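Acyl-homoserine-lactone synthase (PDB 1RO5) makes the quorum-sensing autoinducer N-(3-oxododecanoyl)homoserine lactone from S-adenosyl-L-methionine and an acyl chain delivered on acyl carrier protein. Local coordinates at residues 132-146 / 171-185. Sequence-based numbering, arbitrary orientation.
With SO4 (sulfate ion), chain E.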
ATOM      1  N   SER A 132       5.793  -7.385  -7.133  1.00 38.51           N
ATOM      2  CA  SER A 132       4.796  -7.232  -8.159  1.00 38.90           C
ATOM      3  C   SER A 132       5.375  -7.534  -9.561  1.00 40.40           C
ATOM      4  O   SER A 132       4.718  -8.177 -10.418  1.00 40.53           O
ATOM      5  CB  SER A 132       4.216  -5.841  -8.138  1.00 37.75           C
ATOM      6  OG  SER A 132       4.029  -5.434  -6.798  1.00 37.45           O
ATOM      7  N   LEU A 133       6.596  -7.080  -9.807  1.00 39.71           N
ATOM      8  CA  LEU A 133       7.178  -7.228 -11.161  1.00 42.52           C
ATOM      9  C   LEU A 133       7.409  -8.742 -11.404  1.00 42.58           C
ATOM     10  O   LEU A 133       7.093  -9.225 -12.438  1.00 43.00           O
ATOM     11  CB  LEU A 133       8.466  -6.381 -11.376  1.00 41.08           C
ATOM     12  CG  LEU A 133       8.155  -4.906 -11.557  1.00 41.07           C
ATOM     13  CD1 LEU A 133       9.429  -4.137 -11.283  1.00 39.91           C
ATOM     14  CD2 LEU A 133       7.726  -4.732 -12.987  1.00 39.24           C
ATOM     15  N   GLN A 134       7.858  -9.465 -10.386  1.00 44.24           N
ATOM     16  CA  GLN A 134       7.973 -10.892 -10.490  1.00 47.79           C
ATOM     17  C   GLN A 134       6.681 -11.639 -10.604  1.00 48.61           C
ATOM     18  O   GLN A 134       6.707 -12.814 -10.846  1.00 47.97           O
ATOM     19  CB  GLN A 134       8.724 -11.442  -9.323  1.00 48.56           C
ATOM     20  CG  GLN A 134      10.240 -11.086  -9.469  1.00 57.66           C
ATOM     21  CD  GLN A 134      11.086 -11.453  -8.243  1.00 69.44           C
ATOM     22  OE1 GLN A 134      12.314 -11.158  -8.224  1.00 75.76           O
ATOM     23  NE2 GLN A 134      10.436 -12.076  -7.200  1.00 71.65           N
ATOM     24  N   ASN A 135       5.543 -10.967 -10.385  1.00 49.67           N
ATOM     25  CA  ASN A 135       4.246 -11.590 -10.588  1.00 48.95           C
ATOM     26  C   ASN A 135       3.580 -10.950 -11.781  1.00 47.24           C
ATOM     27  O   ASN A 135       2.419 -10.969 -11.885  1.00 44.86           O
ATOM     28  CB  ASN A 135       3.419 -11.563  -9.309  1.00 49.97           C
ATOM     29  CG  ASN A 135       3.832 -12.659  -8.346  1.00 54.43           C
ATOM     30  OD1 ASN A 135       3.369 -13.762  -8.493  1.00 61.35           O
ATOM     31  ND2 ASN A 135       4.734 -12.377  -7.394  1.00 55.52           N
ATOM     32  N   ASP A 136       4.388 -10.450 -12.711  1.00 48.29           N
ATOM     33  CA  ASP A 136       3.932  -9.874 -13.996  1.00 49.25           C
ATOM     34  C   ASP A 136       2.982  -8.669 -13.855  1.00 47.22           C
ATOM     35  O   ASP A 136       2.033  -8.501 -14.661  1.00 46.08           O
ATOM     36  CB  ASP A 136       3.304 -10.959 -14.932  1.00 50.79           C
ATOM     37  CG  ASP A 136       3.439 -10.571 -16.403  1.00 58.78           C
ATOM     38  OD1 ASP A 136       3.128  -9.431 -16.801  1.00 67.09           O
ATOM     39  OD2 ASP A 136       3.909 -11.298 -17.270  1.00 70.71           O
ATOM     40  N   ILE A 137       3.228  -7.832 -12.856  1.00 45.17           N
ATOM     41  CA  ILE A 137       2.381  -6.669 -12.705  1.00 44.67           C
ATOM     42  C   ILE A 137       3.055  -5.380 -13.328  1.00 45.07           C
ATOM     43  O   ILE A 137       4.205  -5.051 -12.986  1.00 45.34           O
ATOM     44  CB  ILE A 137       2.050  -6.462 -11.204  1.00 43.15           C
ATOM     45  CG1 ILE A 137       1.411  -7.715 -10.574  1.00 45.22           C
ATOM     46  CG2 ILE A 137       1.347  -5.056 -10.999  1.00 42.07           C
ATOM     47  CD1 ILE A 137       0.008  -8.098 -11.133  1.00 41.42           C
ATOM     48  N   GLN A 138       2.357  -4.615 -14.157  1.00 44.67           N
ATOM     49  CA  GLN A 138       2.985  -3.398 -14.660  1.00 45.93           C
ATOM     50  C   GLN A 138       2.637  -2.099 -13.956  1.00 44.53           C
ATOM     51  O   GLN A 138       3.363  -1.135 -14.128  1.00 44.79           O
ATOM     52  CB  GLN A 138       2.666  -3.152 -16.132  1.00 47.52           C
ATOM     53  CG  GLN A 138       1.487  -3.807 -16.595  1.00 53.15           C
ATOM     54  CD  GLN A 138       1.823  -5.089 -17.485  1.00 61.97           C
ATOM     55  OE1 GLN A 138       1.241  -5.229 -18.552  1.00 60.13           O
ATOM     56  NE2 GLN A 138       2.724  -6.027 -17.003  1.00 61.78           N
ATOM     57  N   THR A 139       1.538  -2.087 -13.201  1.00 40.74           N
ATOM     58  CA  THR A 139       0.965  -0.915 -12.620  1.00 40.12           C
ATOM     59  C   THR A 139       0.362  -1.167 -11.229  1.00 39.54           C
ATOM     60  O   THR A 139      -0.399  -2.118 -11.007  1.00 38.55           O
ATOM     61  CB  THR A 139      -0.169  -0.404 -13.507  1.00 41.08           C
ATOM     62  OG1 THR A 139       0.296  -0.103 -14.802  1.00 43.61           O
ATOM     63  CG2 THR A 139      -0.722   1.045 -12.972  1.00 38.78           C
ATOM     64  N   LEU A 140       0.642  -0.260 -10.331  1.00 37.61           N
ATOM     65  CA  LEU A 140      -0.028  -0.181  -9.057  1.00 37.61           C
ATOM     66  C   LEU A 140      -0.963   1.033  -8.968  1.00 39.66           C
ATOM     67  O   LEU A 140      -0.584   2.176  -9.361  1.00 42.48           O
ATOM     68  CB  LEU A 140       1.018  -0.090  -8.000  1.00 37.10           C
ATOM     69  CG  LEU A 140       1.883  -1.372  -7.935  1.00 37.23           C
ATOM     70  CD1 LEU A 140       2.840  -1.225  -6.807  1.00 36.08           C
ATOM     71  CD2 LEU A 140       1.160  -2.721  -7.771  1.00 30.42           C
ATOM     72  N   VAL A 141      -2.217   0.851  -8.560  1.00 37.58           N
ATOM     73  CA  VAL A 141      -3.031   2.004  -8.307  1.00 35.07           C
ATOM     74  C   VAL A 141      -3.301   2.119  -6.784  1.00 35.47           C
ATOM     75  O   VAL A 141      -3.164   1.144  -6.044  1.00 34.98           O
ATOM     76  CB  VAL A 141      -4.338   1.934  -9.097  1.00 36.92           C
ATOM     77  CG1 VAL A 141      -4.039   1.994 -10.565  1.00 34.05           C
ATOM     78  CG2 VAL A 141      -5.181   0.674  -8.736  1.00 34.76           C
ATOM     79  N   THR A 142      -3.615   3.307  -6.301  1.00 32.21           N
ATOM     80  CA  THR A 142      -3.915   3.451  -4.891  1.00 31.85           C
ATOM     81  C   THR A 142      -4.675   4.752  -4.646  1.00 31.62           C
ATOM     82  O   THR A 142      -4.536   5.705  -5.391  1.00 32.64           O
ATOM     83  CB  THR A 142      -2.614   3.355  -4.076  1.00 32.18           C
ATOM     84  OG1 THR A 142      -2.891   3.495  -2.682  1.00 30.53           O
ATOM     85  CG2 THR A 142      -1.698   4.562  -4.431  1.00 31.14           C
ATOM     86  N   VAL A 143      -5.441   4.816  -3.583  1.00 32.61           N
ATOM     87  CA  VAL A 143      -5.999   6.071  -3.086  1.00 31.17           C
ATOM     88  C   VAL A 143      -5.174   6.402  -1.864  1.00 34.17           C
ATOM     89  O   VAL A 143      -5.165   5.626  -0.893  1.00 36.28           O
ATOM     90  CB  VAL A 143      -7.467   5.938  -2.706  1.00 31.84           C
ATOM     91  CG1 VAL A 143      -8.038   7.168  -1.888  1.00 25.19           C
ATOM     92  CG2 VAL A 143      -8.277   5.819  -3.925  1.00 28.35           C
ATOM     93  N   THR A 144      -4.464   7.522  -1.924  1.00 32.89           N
ATOM     94  CA  THR A 144      -3.636   7.925  -0.818  1.00 34.03           C
ATOM     95  C   THR A 144      -3.774   9.487  -0.670  1.00 36.37           C
ATOM     96  O   THR A 144      -4.779  10.087  -1.205  1.00 36.54           O
ATOM     97  CB  THR A 144      -2.189   7.367  -0.962  1.00 34.94           C
ATOM     98  OG1 THR A 144      -1.467   7.699   0.216  1.00 36.52           O
ATOM     99  CG2 THR A 144      -1.429   8.045  -2.093  1.00 31.54           C
ATOM    100  N   THR A 145      -2.911  10.156   0.119  1.00 36.28           N
ATOM    101  CA  THR A 145      -3.035  11.600   0.227  1.00 34.17           C
ATOM    102  C   THR A 145      -2.040  12.295  -0.694  1.00 35.88           C
ATOM    103  O   THR A 145      -0.987  11.712  -1.187  1.00 32.25           O
ATOM    104  CB  THR A 145      -2.673  12.060   1.614  1.00 35.95           C
ATOM    105  OG1 THR A 145      -1.277  11.723   1.827  1.00 36.85           O
ATOM    106  CG2 THR A 145      -3.499  11.329   2.764  1.00 32.52           C
ATOM    107  N   VAL A 146      -2.298  13.600  -0.814  1.00 36.46           N
ATOM    108  CA  VAL A 146      -1.428  14.452  -1.631  1.00 39.30           C
ATOM    109  C   VAL A 146      -0.012  14.456  -1.161  1.00 39.49           C
ATOM    110  O   VAL A 146       0.928  14.532  -1.968  1.00 37.97           O
ATOM    111  CB  VAL A 146      -1.950  15.876  -1.789  1.00 39.59           C
ATOM    112  CG1 VAL A 146      -0.901  16.687  -2.609  1.00 43.86           C
ATOM    113  CG2 VAL A 146      -3.260  15.838  -2.513  1.00 37.76           C
ATOM    114  N   GLU A 171      -8.434  14.769   5.137  1.00 37.26           N
ATOM    115  CA  GLU A 171      -7.289  14.699   4.183  1.00 35.46           C
ATOM    116  C   GLU A 171      -7.691  15.272   2.791  1.00 36.24           C
ATOM    117  O   GLU A 171      -8.889  15.328   2.445  1.00 36.17           O
ATOM    118  CB  GLU A 171      -6.761  13.263   4.004  1.00 34.36           C
ATOM    119  CG  GLU A 171      -6.449  12.461   5.279  1.00 34.26           C
ATOM    120  CD  GLU A 171      -5.323  13.019   6.114  1.00 38.45           C
ATOM    121  OE1 GLU A 171      -5.172  12.576   7.252  1.00 45.48           O
ATOM    122  OE2 GLU A 171      -4.564  13.922   5.663  1.00 41.96           O
ATOM    123  N   ARG A 172      -6.670  15.655   2.017  1.00 35.70           N
ATOM    124  CA  ARG A 172      -6.759  15.809   0.582  1.00 35.73           C
ATOM    125  C   ARG A 172      -6.319  14.533  -0.063  1.00 35.34           C
ATOM    126  O   ARG A 172      -5.151  14.183  -0.080  1.00 36.55           O
ATOM    127  CB  ARG A 172      -5.918  16.996   0.113  1.00 33.57           C
ATOM    128  CG  ARG A 172      -6.565  18.359   0.596  1.00 36.85           C
ATOM    129  CD  ARG A 172      -5.807  19.623   0.130  1.00 39.82           C
ATOM    130  NE  ARG A 172      -4.397  19.495   0.547  1.00 37.27           N
ATOM    131  CZ  ARG A 172      -3.367  19.865  -0.188  1.00 37.20           C
ATOM    132  NH1 ARG A 172      -3.582  20.387  -1.428  1.00 37.26           N
ATOM    133  NH2 ARG A 172      -2.128  19.664   0.309  1.00 37.52           N
ATOM    134  N   ALA A 173      -7.248  13.809  -0.601  1.00 34.65           N
ATOM    135  CA  ALA A 173      -6.927  12.443  -1.080  1.00 34.06           C
ATOM    136  C   ALA A 173      -6.883  12.483  -2.576  1.00 34.20           C
ATOM    137  O   ALA A 173      -7.550  13.311  -3.149  1.00 34.69           O
ATOM    138  CB  ALA A 173      -7.996  11.492  -0.641  1.00 31.48           C
ATOM    139  N   VAL A 174      -6.144  11.578  -3.220  1.00 33.83           N
ATOM    140  CA  VAL A 174      -6.100  11.500  -4.642  1.00 32.32           C
ATOM    141  C   VAL A 174      -5.914  10.030  -5.010  1.00 33.30           C
ATOM    142  O   VAL A 174      -5.349   9.277  -4.219  1.00 34.00           O
ATOM    143  CB  VAL A 174      -4.851  12.371  -5.109  1.00 34.50           C
ATOM    144  CG1 VAL A 174      -3.490  11.954  -4.321  1.00 30.87           C
ATOM    145  CG2 VAL A 174      -4.679  12.417  -6.622  1.00 29.71           C
ATOM    146  N   ALA A 175      -6.343   9.611  -6.212  1.00 33.94           N
ATOM    147  CA  ALA A 175      -6.087   8.291  -6.810  1.00 32.79           C
ATOM    148  C   ALA A 175      -4.874   8.390  -7.702  1.00 35.29           C
ATOM    149  O   ALA A 175      -4.843   9.214  -8.647  1.00 35.56           O
ATOM    150  CB  ALA A 175      -7.276   7.825  -7.714  1.00 33.51           C
ATOM    151  N   LEU A 176      -3.888   7.518  -7.452  1.00 34.06           N
ATOM    152  CA  LEU A 176      -2.709   7.527  -8.228  1.00 33.19           C
ATOM    153  C   LEU A 176      -2.543   6.273  -9.092  1.00 34.12           C
ATOM    154  O   LEU A 176      -2.923   5.195  -8.690  1.00 33.89           O
ATOM    155  CB  LEU A 176      -1.558   7.577  -7.228  1.00 31.28           C
ATOM    156  CG  LEU A 176      -1.495   8.805  -6.337  1.00 32.28           C
ATOM    157  CD1 LEU A 176      -0.273   8.573  -5.517  1.00 32.64           C
ATOM    158  CD2 LEU A 176      -1.350  10.142  -7.091  1.00 39.50           C
ATOM    159  N   ARG A 177      -1.912   6.407 -10.249  1.00 36.28           N
ATOM    160  CA  ARG A 177      -1.316   5.239 -10.937  1.00 40.24           C
ATOM    161  C   ARG A 177       0.200   5.204 -10.917  1.00 39.80           C
ATOM    162  O   ARG A 177       0.786   6.213 -11.189  1.00 41.60           O
ATOM    163  CB  ARG A 177      -1.978   4.888 -12.298  1.00 41.90           C
ATOM    164  CG  ARG A 177      -1.968   5.826 -13.313  1.00 50.39           C
ATOM    165  CD  ARG A 177      -3.182   5.781 -14.317  1.00 54.21           C
ATOM    166  NE  ARG A 177      -3.367   7.189 -14.827  1.00 55.66           N
ATOM    167  CZ  ARG A 177      -4.493   7.705 -15.322  1.00 59.88           C
ATOM    168  NH1 ARG A 177      -5.575   6.904 -15.418  1.00 55.36           N
ATOM    169  NH2 ARG A 177      -4.526   9.026 -15.739  1.00 60.56           N
ATOM    170  N   ILE A 178       0.831   4.127 -10.425  1.00 39.41           N
ATOM    171  CA  ILE A 178       2.252   4.129 -10.217  1.00 39.50           C
ATOM    172  C   ILE A 178       2.696   3.112 -11.256  1.00 40.67           C
ATOM    173  O   ILE A 178       2.471   1.912 -11.029  1.00 41.87           O
ATOM    174  CB  ILE A 178       2.680   3.535  -8.905  1.00 39.46           C
ATOM    175  CG1 ILE A 178       2.431   4.414  -7.696  1.00 43.54           C
ATOM    176  CG2 ILE A 178       4.201   3.532  -8.802  1.00 39.96           C
ATOM    177  CD1 ILE A 178       1.161   4.350  -7.128  1.00 49.77           C
ATOM    178  N   GLU A 179       3.318   3.544 -12.379  1.00 40.21           N
ATOM    179  CA  GLU A 179       3.820   2.605 -13.414  1.00 38.77           C
ATOM    180  C   GLU A 179       5.057   1.933 -12.938  1.00 39.12           C
ATOM    181  O   GLU A 179       5.981   2.599 -12.436  1.00 40.12           O
ATOM    182  CB  GLU A 179       4.049   3.360 -14.687  1.00 39.93           C
ATOM    183  CG  GLU A 179       2.746   4.032 -15.129  1.00 40.37           C
ATOM    184  CD  GLU A 179       1.771   3.028 -15.658  1.00 49.17           C
ATOM    185  OE1 GLU A 179       2.171   1.826 -15.934  1.00 54.91           O
ATOM    186  OE2 GLU A 179       0.602   3.422 -15.758  1.00 54.44           O
ATOM    187  N   LEU A 180       5.113   0.613 -12.979  1.00 37.70           N
ATOM    188  CA  LEU A 180       6.389  -0.001 -12.509  1.00 39.60           C
ATOM    189  C   LEU A 180       7.444  -0.157 -13.695  1.00 40.20           C
ATOM    190  O   LEU A 180       8.088  -1.212 -13.861  1.00 37.92           O
ATOM    191  CB  LEU A 180       6.149  -1.360 -11.789  1.00 39.37           C
ATOM    192  CG  LEU A 180       5.001  -1.400 -10.716  1.00 40.11           C
ATOM    193  CD1 LEU A 180       4.878  -2.775 -10.155  1.00 31.04           C
ATOM    194  CD2 LEU A 180       5.405  -0.412  -9.598  1.00 27.51           C
ATOM    195  N   ASN A 181       7.564   0.895 -14.511  1.00 40.58           N
ATOM    196  CA  ASN A 181       8.433   0.870 -15.669  1.00 40.88           C
ATOM    197  C   ASN A 181       9.875   1.178 -15.220  1.00 44.04           C
ATOM    198  O   ASN A 181      10.289   1.124 -14.019  1.00 44.47           O
ATOM    199  CB  ASN A 181       7.896   1.878 -16.720  1.00 37.50           C
ATOM    200  CG  ASN A 181       7.756   3.263 -16.136  1.00 36.94           C
ATOM    201  OD1 ASN A 181       8.416   3.579 -15.151  1.00 36.06           O
ATOM    202  ND2 ASN A 181       6.880   4.074 -16.693  1.00 33.28           N
ATOM    203  N   ALA A 182      10.667   1.532 -16.233  1.00 47.60           N
ATOM    204  CA  ALA A 182      12.099   1.759 -16.151  1.00 45.36           C
ATOM    205  C   ALA A 182      12.376   2.938 -15.251  1.00 43.89           C
ATOM    206  O   ALA A 182      13.306   2.899 -14.340  1.00 44.45           O
ATOM    207  CB  ALA A 182      12.632   2.037 -17.706  1.00 47.32           C
ATOM    208  N   LYS A 183      11.636   4.020 -15.492  1.00 42.14           N
ATOM    209  CA  LYS A 183      11.878   5.191 -14.659  1.00 43.24           C
ATOM    210  C   LYS A 183      11.745   4.891 -13.102  1.00 43.87           C
ATOM    211  O   LYS A 183      12.697   5.221 -12.201  1.00 44.60           O
ATOM    212  CB  LYS A 183      11.003   6.317 -15.140  1.00 44.44           C
ATOM    213  CG  LYS A 183      11.204   7.548 -14.288  1.00 47.94           C
ATOM    214  CD  LYS A 183       9.967   8.417 -14.538  1.00 56.33           C
ATOM    215  CE  LYS A 183       9.799   9.449 -13.440  1.00 56.97           C
ATOM    216  NZ  LYS A 183       9.369  10.633 -14.191  1.00 61.98           N
ATOM    217  N   THR A 184      10.665   4.121 -12.784  1.00 41.75           N
ATOM    218  CA  THR A 184      10.393   3.683 -11.377  1.00 39.53           C
ATOM    219  C   THR A 184      11.455   2.796 -10.915  1.00 38.55           C
ATOM    220  O   THR A 184      11.964   2.897  -9.794  1.00 37.08           O
ATOM    221  CB  THR A 184       9.020   2.982 -11.267  1.00 38.51           C
ATOM    222  OG1 THR A 184       7.981   3.939 -11.588  1.00 38.19           O
ATOM    223  CG2 THR A 184       8.699   2.478  -9.883  1.00 36.84           C
ATOM    224  N   GLN A 185      11.757   1.845 -11.764  1.00 40.66           N
ATOM    225  CA  GLN A 185      12.721   0.853 -11.371  1.00 42.27           C
ATOM    226  C   GLN A 185      14.061   1.524 -11.067  1.00 45.99           C
ATOM    227  O   GLN A 185      14.757   1.167 -10.089  1.00 45.74           O
ATOM    228  CB  GLN A 185      12.858  -0.123 -12.510  1.00 43.22           C
ATOM    229  CG  GLN A 185      11.665  -1.100 -12.635  1.00 42.06           C
ATOM    230  CD  GLN A 185      11.889  -2.111 -13.724  1.00 46.03           C
ATOM    231  OE1 GLN A 185      12.946  -2.726 -13.766  1.00 51.44           O
ATOM    232  NE2 GLN A 185      10.942  -2.231 -14.664  1.00 42.75           N
TER
HETATM  233  S   SO4 E 404       0.693  13.435   4.700  1.00 66.70           S
HETATM  234  O1  SO4 E 404      -0.421  12.556   4.435  1.00 67.50           O
HETATM  235  O2  SO4 E 404       1.852  13.042   3.898  1.00 72.54           O
HETATM  236  O3  SO4 E 404       0.998  13.491   6.139  1.00 68.79           O
HETATM  237  O4  SO4 E 404       0.383  14.797   4.250  1.00 69.33           O
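Leu180 fills the angle between helix 118-133 and strand 139-145, touching both with its branched end. CD1 lies 3.7 Å from Ser132 CB and equally near the carbonyl oxygen of Ile137, while CD2 rests 3.9 Å from Leu140 CD1. Leu133, next along the helix from Ser132, lays CD2 3.9 Å from Leu180 CB; leucine suits the place of Leu180 because its forked tip can serve two walls at once. The backbone fixes this wedge, Leu180 N donating to Gln138 O (2.7 Å), and Gln185 NE2 donates to Leu180 O while its OE1 accepts from Leu193 N.

From here the strands run antiparallel, with hydrogen-bonded pairs Leu140-Ile178, Thr142-Leu176 and Thr144-Val174, within the large mixed sheet of the alpha-beta-alpha sandwich; strand 99-107 flanks strand 139-145 on its other edge. On the face carrying Leu140, whose CB meets Ile178 CB, Thr142 turns OG1 anti to its backbone N (chi1 180°) to bond Leu102 O. On the reverse face Thr139 OG1 donates to Glu179 OE1 (2.9 Å) from above the carboxylate plane.

At the far end Val146 N donates to Arg172 O, and valine's compact branch suits this helix start: CG2 packs 3.9 Å from Arg172 CB, near Val174 CG1. Thr145 OG1 caps Val148 N and also donates to a sulfate, probably from the crystallisation liquor.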